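Local atomic coordinates of amidohydrolase 3 domain-containing protein (Pyrococcus furiosus, PDB entry 3ICJ), a protein that binds two zinc ions and is probably a hydrolase acting on carbon-nitrogen bonds other than peptide bonds. Residues 170-175 with 195-200; 420-425 with 457-462. One frame throughout, in Å; residues are numbered along the deposited sequence.

Interaction 1 of 2, residues 170-175 with 195-200; sequences FHVAVM and TGIVRE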
loop_
_atom_site.group_PDB
_atom_site.type_symbol
_atom_site.label_atom_id
_atom_site.label_comp_id
_atom_site.label_asym_id
_atom_site.label_seq_id
_atom_site.Cartn_x
_atom_site.Cartn_y
_atom_site.Cartn_z
ATOM N N PHE A 170 -18.592 4.188 -2.447
ATOM C CA PHE A 170 -18.017 3.005 -3.137
ATOM C C PHE A 170 -18.787 1.697 -2.880
ATOM O O PHE A 170 -18.301 0.615 -3.213
ATOM C CB PHE A 170 -16.502 2.807 -2.868
ATOM C CG PHE A 170 -15.627 3.919 -3.392
ATOM C CD1 PHE A 170 -15.110 3.867 -4.687
ATOM C CD2 PHE A 170 -15.296 5.006 -2.581
ATOM C CE1 PHE A 170 -14.292 4.896 -5.177
ATOM C CE2 PHE A 170 -14.480 6.040 -3.060
ATOM C CZ PHE A 170 -13.977 5.981 -4.362
ATOM N N HIS A 171 -19.982 1.795 -2.295
ATOM C CA HIS A 171 -20.821 0.615 -2.052
ATOM C C HIS A 171 -21.832 0.405 -3.183
ATOM O O HIS A 171 -22.487 -0.636 -3.239
ATOM C CB HIS A 171 -21.534 0.689 -0.686
ATOM C CG HIS A 171 -20.603 0.848 0.477
ATOM N ND1 HIS A 171 -19.499 0.042 0.663
ATOM C CD2 HIS A 171 -20.610 1.722 1.511
ATOM C CE1 HIS A 171 -18.864 0.417 1.760
ATOM N NE2 HIS A 171 -19.519 1.433 2.293
ATOM N N VAL A 172 -21.927 1.385 -4.089
ATOM C CA VAL A 172 -22.881 1.379 -5.228
ATOM C C VAL A 172 -22.174 1.941 -6.478
ATOM O O VAL A 172 -21.297 2.803 -6.351
ATOM C CB VAL A 172 -24.161 2.249 -4.931
ATOM C CG1 VAL A 172 -25.153 2.235 -6.107
ATOM C CG2 VAL A 172 -24.880 1.825 -3.625
ATOM N N ALA A 173 -22.542 1.470 -7.675
ATOM C CA ALA A 173 -22.049 2.072 -8.910
ATOM C C ALA A 173 -23.144 2.151 -9.971
ATOM O O ALA A 173 -24.072 1.356 -9.949
ATOM C CB ALA A 173 -20.853 1.297 -9.443
ATOM N N VAL A 174 -23.042 3.127 -10.868
ATOM C CA VAL A 174 -23.923 3.205 -12.039
ATOM C C VAL A 174 -23.090 3.020 -13.306
ATOM O O VAL A 174 -21.928 3.448 -13.366
ATOM C CB VAL A 174 -24.793 4.521 -12.064
ATOM C CG1 VAL A 174 -23.930 5.774 -12.298
ATOM C CG2 VAL A 174 -25.940 4.431 -13.098
ATOM N N MET A 175 -23.678 2.359 -14.305
ATOM C CA MET A 175 -23.002 2.129 -15.583
ATOM C C MET A 175 -23.948 2.371 -16.772
ATOM O O MET A 175 -25.174 2.388 -16.603
ATOM C CB MET A 175 -22.348 0.721 -15.617
ATOM C CG MET A 175 -23.324 -0.471 -15.599
ATOM S SD MET A 175 -22.517 -2.077 -15.292
ATOM C CE MET A 175 -22.414 -2.042 -13.526
ATOM N N THR A 195 -31.749 0.308 -14.731
ATOM C CA THR A 195 -31.038 1.547 -14.357
ATOM C C THR A 195 -29.498 1.451 -14.381
ATOM O O THR A 195 -28.814 2.467 -14.249
ATOM C CB THR A 195 -31.474 2.054 -12.974
ATOM O OG1 THR A 195 -31.290 1.005 -12.013
ATOM C CG2 THR A 195 -32.958 2.454 -12.993
ATOM N N GLY A 196 -28.960 0.245 -14.538
ATOM C CA GLY A 196 -27.513 0.040 -14.598
ATOM C C GLY A 196 -26.849 0.233 -13.242
ATOM O O GLY A 196 -25.677 0.604 -13.169
ATOM N N ILE A 197 -27.603 -0.008 -12.171
ATOM C CA ILE A 197 -27.102 0.200 -10.817
ATOM C C ILE A 197 -26.723 -1.143 -10.159
ATOM O O ILE A 197 -27.502 -2.095 -10.188
ATOM C CB ILE A 197 -28.120 1.044 -9.973
ATOM C CG1 ILE A 197 -28.050 2.517 -10.404
ATOM C CG2 ILE A 197 -27.903 0.861 -8.455
ATOM C CD1 ILE A 197 -29.200 3.385 -9.934
ATOM N N VAL A 198 -25.543 -1.201 -9.558
ATOM C CA VAL A 198 -25.112 -2.381 -8.819
ATOM C C VAL A 198 -24.785 -2.111 -7.355
ATOM O O VAL A 198 -24.297 -1.055 -7.006
ATOM C CB VAL A 198 -23.906 -3.073 -9.471
ATOM C CG1 VAL A 198 -24.307 -3.754 -10.752
ATOM C CG2 VAL A 198 -22.794 -2.091 -9.697
ATOM N N ARG A 199 -25.062 -3.095 -6.515
ATOM C CA ARG A 199 -24.864 -2.985 -5.082
ATOM C C ARG A 199 -24.111 -4.202 -4.579
ATOM O O ARG A 199 -24.073 -5.214 -5.242
ATOM C CB ARG A 199 -26.211 -2.907 -4.365
ATOM C CG ARG A 199 -27.011 -1.682 -4.689
ATOM C CD ARG A 199 -28.408 -1.752 -4.121
ATOM N NE ARG A 199 -29.210 -2.775 -4.766
ATOM C CZ ARG A 199 -29.988 -2.564 -5.818
ATOM N NH1 ARG A 199 -30.076 -1.361 -6.355
ATOM N NH2 ARG A 199 -30.674 -3.564 -6.331
ATOM N N GLU A 200 -23.533 -4.088 -3.389
ATOM C CA GLU A 200 -23.069 -5.240 -2.635
ATOM C C GLU A 200 -22.332 -6.256 -3.489
ATOM O O GLU A 200 -21.294 -5.955 -4.039
ATOM C CB GLU A 200 -24.216 -5.896 -1.874
ATOM C CG GLU A 200 -24.804 -5.019 -0.811
ATOM C CD GLU A 200 -25.904 -5.697 -0.015
ATOM O OE1 GLU A 200 -26.069 -6.922 -0.134
ATOM O OE2 GLU A 200 -26.603 -4.999 0.738
HETATM O O HOH W 1 -23.733 -2.059 -1.436
#
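Antiparallel pairing of strands 172-175 and 197-199, inside a mixed sheet well away from the zinc site, brings Ala173 opposite Val198 as a hydrogen-bonded pair. Ala173 N donates a hydrogen bond to Val198 O at 3.1 Å, and Val198 N donates one back to Ala173 O at 3.0 Å. Two residues on, Met175 N reaches Gly196 O at 2.9 Å, a more bent bond (142° at the hydrogen). Here strand 197-199 begins in a G1 beta bulge, Gly196 and Ile197 both facing Asp192, and the positive phi of Gly196 (72°) suits glycine. On one face Val174 meets Ile197 as a non-hydrogen-bonded pair, CG2 against CG1, while the methyl branch of Ile197, CG2, lies 3.9 Å from Val172 CG1. The opposite face carries Ala173, Met175 and Val198, and helix 200-214 covers it through Leu203 and Ser206. The Met175 chain bends at chi3 (83°), which lays CE across Val198 at about a right angle, against both its methyls. Where the strands part, a water bridges the backbones, donating to His171 O at 2.6 Å and accepting from Glu200 N at 2.8 Å.

Interaction 2 of 2, residues 420-425 with 457-462; sequences LKTLSS and PGERVS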
loop_
_atom_site.group_PDB
_atom_site.type_symbol
_atom_site.label_atom_id
_atom_site.label_comp_id
_atom_site.label_asym_id
_atom_site.label_seq_id
_atom_site.Cartn_x
_atom_site.Cartn_y
_atom_site.Cartn_z
ATOM N N LEU A 420 1.220 1.581 17.608
ATOM C CA LEU A 420 2.438 1.800 16.842
ATOM C C LEU A 420 3.682 1.738 17.706
ATOM O O LEU A 420 4.655 1.074 17.345
ATOM C CB LEU A 420 2.380 3.149 16.097
ATOM C CG LEU A 420 1.144 3.400 15.220
ATOM C CD1 LEU A 420 1.275 4.712 14.452
ATOM C CD2 LEU A 420 0.902 2.262 14.256
ATOM N N LYS A 421 3.644 2.423 18.848
ATOM C CA LYS A 421 4.803 2.479 19.737
ATOM C C LYS A 421 5.110 1.090 20.324
ATOM O O LYS A 421 6.261 0.648 20.317
ATOM C CB LYS A 421 4.585 3.536 20.830
ATOM C CG LYS A 421 5.608 3.528 21.967
ATOM C CD LYS A 421 6.975 3.957 21.472
ATOM C CE LYS A 421 7.931 4.218 22.626
ATOM N NZ LYS A 421 9.325 3.943 22.195
ATOM N N THR A 422 4.074 0.402 20.794
ATOM C CA THR A 422 4.229 -0.918 21.396
ATOM C C THR A 422 4.739 -1.936 20.376
ATOM O O THR A 422 5.749 -2.599 20.618
ATOM C CB THR A 422 2.918 -1.396 22.035
ATOM O OG1 THR A 422 2.560 -0.491 23.071
ATOM C CG2 THR A 422 3.060 -2.795 22.660
ATOM N N LEU A 423 4.063 -2.037 19.234
ATOM C CA LEU A 423 4.498 -2.949 18.185
ATOM C C LEU A 423 5.933 -2.713 17.686
ATOM O O LEU A 423 6.700 -3.663 17.522
ATOM C CB LEU A 423 3.491 -2.975 17.022
ATOM C CG LEU A 423 2.052 -3.431 17.312
ATOM C CD1 LEU A 423 1.192 -3.187 16.078
ATOM C CD2 LEU A 423 1.976 -4.891 17.757
ATOM N N SER A 424 6.314 -1.452 17.497
ATOM C CA SER A 424 7.663 -1.132 17.041
ATOM C C SER A 424 8.757 -1.439 18.085
ATOM O O SER A 424 9.903 -1.700 17.722
ATOM C CB SER A 424 7.740 0.321 16.579
ATOM O OG SER A 424 7.532 1.183 17.681
ATOM N N SER A 425 8.394 -1.462 19.369
ATOM C CA SER A 425 9.343 -1.815 20.424
ATOM C C SER A 425 9.546 -3.333 20.623
ATOM O O SER A 425 10.509 -3.743 21.269
ATOM C CB SER A 425 8.924 -1.165 21.747
ATOM O OG SER A 425 7.796 -1.845 22.286
ATOM N N PRO A 457 -2.389 8.069 24.414
ATOM C CA PRO A 457 -1.348 8.935 23.855
ATOM C C PRO A 457 0.044 8.305 23.917
ATOM O O PRO A 457 0.920 8.691 23.149
ATOM C CB PRO A 457 -1.417 10.181 24.726
ATOM C CG PRO A 457 -2.799 10.150 25.332
ATOM C CD PRO A 457 -3.086 8.714 25.540
ATOM N N GLY A 458 0.210 7.323 24.802
ATOM C CA GLY A 458 1.417 6.480 24.889
ATOM C C GLY A 458 1.752 5.690 23.627
ATOM O O GLY A 458 2.870 5.183 23.497
ATOM N N GLU A 459 0.807 5.581 22.685
ATOM C CA GLU A 459 1.057 4.810 21.461
ATOM C C GLU A 459 1.621 5.645 20.294
ATOM O O GLU A 459 1.920 5.105 19.227
ATOM C CB GLU A 459 -0.175 4.000 21.023
ATOM C CG GLU A 459 -0.534 2.798 21.942
ATOM C CD GLU A 459 0.506 1.668 21.972
ATOM O OE1 GLU A 459 1.439 1.642 21.134
ATOM O OE2 GLU A 459 0.390 0.776 22.850
ATOM N N ARG A 460 1.781 6.948 20.528
ATOM C CA ARG A 460 2.436 7.857 19.596
ATOM C C ARG A 460 3.933 7.503 19.551
ATOM O O ARG A 460 4.500 6.988 20.535
ATOM C CB ARG A 460 2.261 9.311 20.055
ATOM C CG ARG A 460 0.833 9.877 19.938
ATOM C CD ARG A 460 0.697 11.260 20.619
ATOM N NE ARG A 460 1.107 11.189 22.028
ATOM C CZ ARG A 460 1.540 12.217 22.749
ATOM N NH1 ARG A 460 1.629 13.425 22.217
ATOM N NH2 ARG A 460 1.898 12.035 24.009
ATOM N N VAL A 461 4.551 7.736 18.402
ATOM C CA VAL A 461 6.002 7.586 18.269
ATOM C C VAL A 461 6.603 8.984 18.097
ATOM O O VAL A 461 5.889 9.918 17.731
ATOM C CB VAL A 461 6.405 6.634 17.084
ATOM C CG1 VAL A 461 5.945 5.194 17.342
ATOM C CG2 VAL A 461 5.874 7.140 15.750
ATOM N N SER A 462 7.902 9.128 18.359
ATOM C CA SER A 462 8.599 10.403 18.173
ATOM C C SER A 462 8.802 10.646 16.676
ATOM O O SER A 462 8.630 9.727 15.863
ATOM C CB SER A 462 9.949 10.401 18.922
ATOM O OG SER A 462 10.881 9.538 18.241
#
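Glu459 meets the first turn of helix 420-426 with both its carboxylate and its backbone, an acidic residue of a distant loop bonded to amides there. The helix leads into strand 429-431 of the parallel sheet, and Leu420 packs on Ala394 of strand 391-394, consistent with the (beta/alpha)-barrel of the amidohydrolase family. Thr422 N donates to Glu459 OE1 at 2.9 Å in a nearly straight bond (164°) on the syn lone pair, and Thr422 OG1 donates to Glu459 OE2 at 2.5 Å, also syn but 16° out of the carboxylate plane. One residue thus grips both oxygens through its amide and its hydroxyl, which fixes the rotation of the carboxylate. The bend at chi2 of Glu459 (-65°) folds the acid back to the helix, while its carbonyl oxygen accepts from Lys421 N at 3.2 Å, with the donor well above the carbonyl plane.

Apolar contacts lie beside these bonds. Val461 CG1 packs 3.8 Å from Lys421 CA and less closely against Leu420 CB, and Ala449 of helix 442-451 touches both Leu420 and Val461. The aliphatic part of Lys421 runs along the loop backbone, its CG 3.5 Å from Gly458 O; beyond, its NZ forms a salt bridge with Glu465 of helix 463-477.

Within the loop, Pro457 O receives Arg460 NE at 2.7 Å, in the guanidinium plane, and Arg460 N from the opposite face, holding the 3-10 turn closed.

A carboxylate among amides at a helix N terminus would be favoured by the helix dipole, so this acid is probably ionised.

Overall arrangement
Followed from the N terminus, the chain makes the two contacts in series, each closing its own loop. Interaction 1 comes first: the chain leaves strand 172-175, passes through helix 177-183 and strand 191-192, and returns as strand 197-199, so a small loop closes within the six-stranded sheet. Far downstream, interaction 2 ties helix 420-426 to the turn leading into helix 463-477, closing a longer loop that contains strand 429-431, the zinc ligand Asp434 and helix 442-451. Neither loop contains or crosses the other. The centres of interactions 1 and 2 lie about 40 Å apart. Only interaction 2 approaches the metal site, Leu420 lying about 9 Å from His373, side chain to side chain.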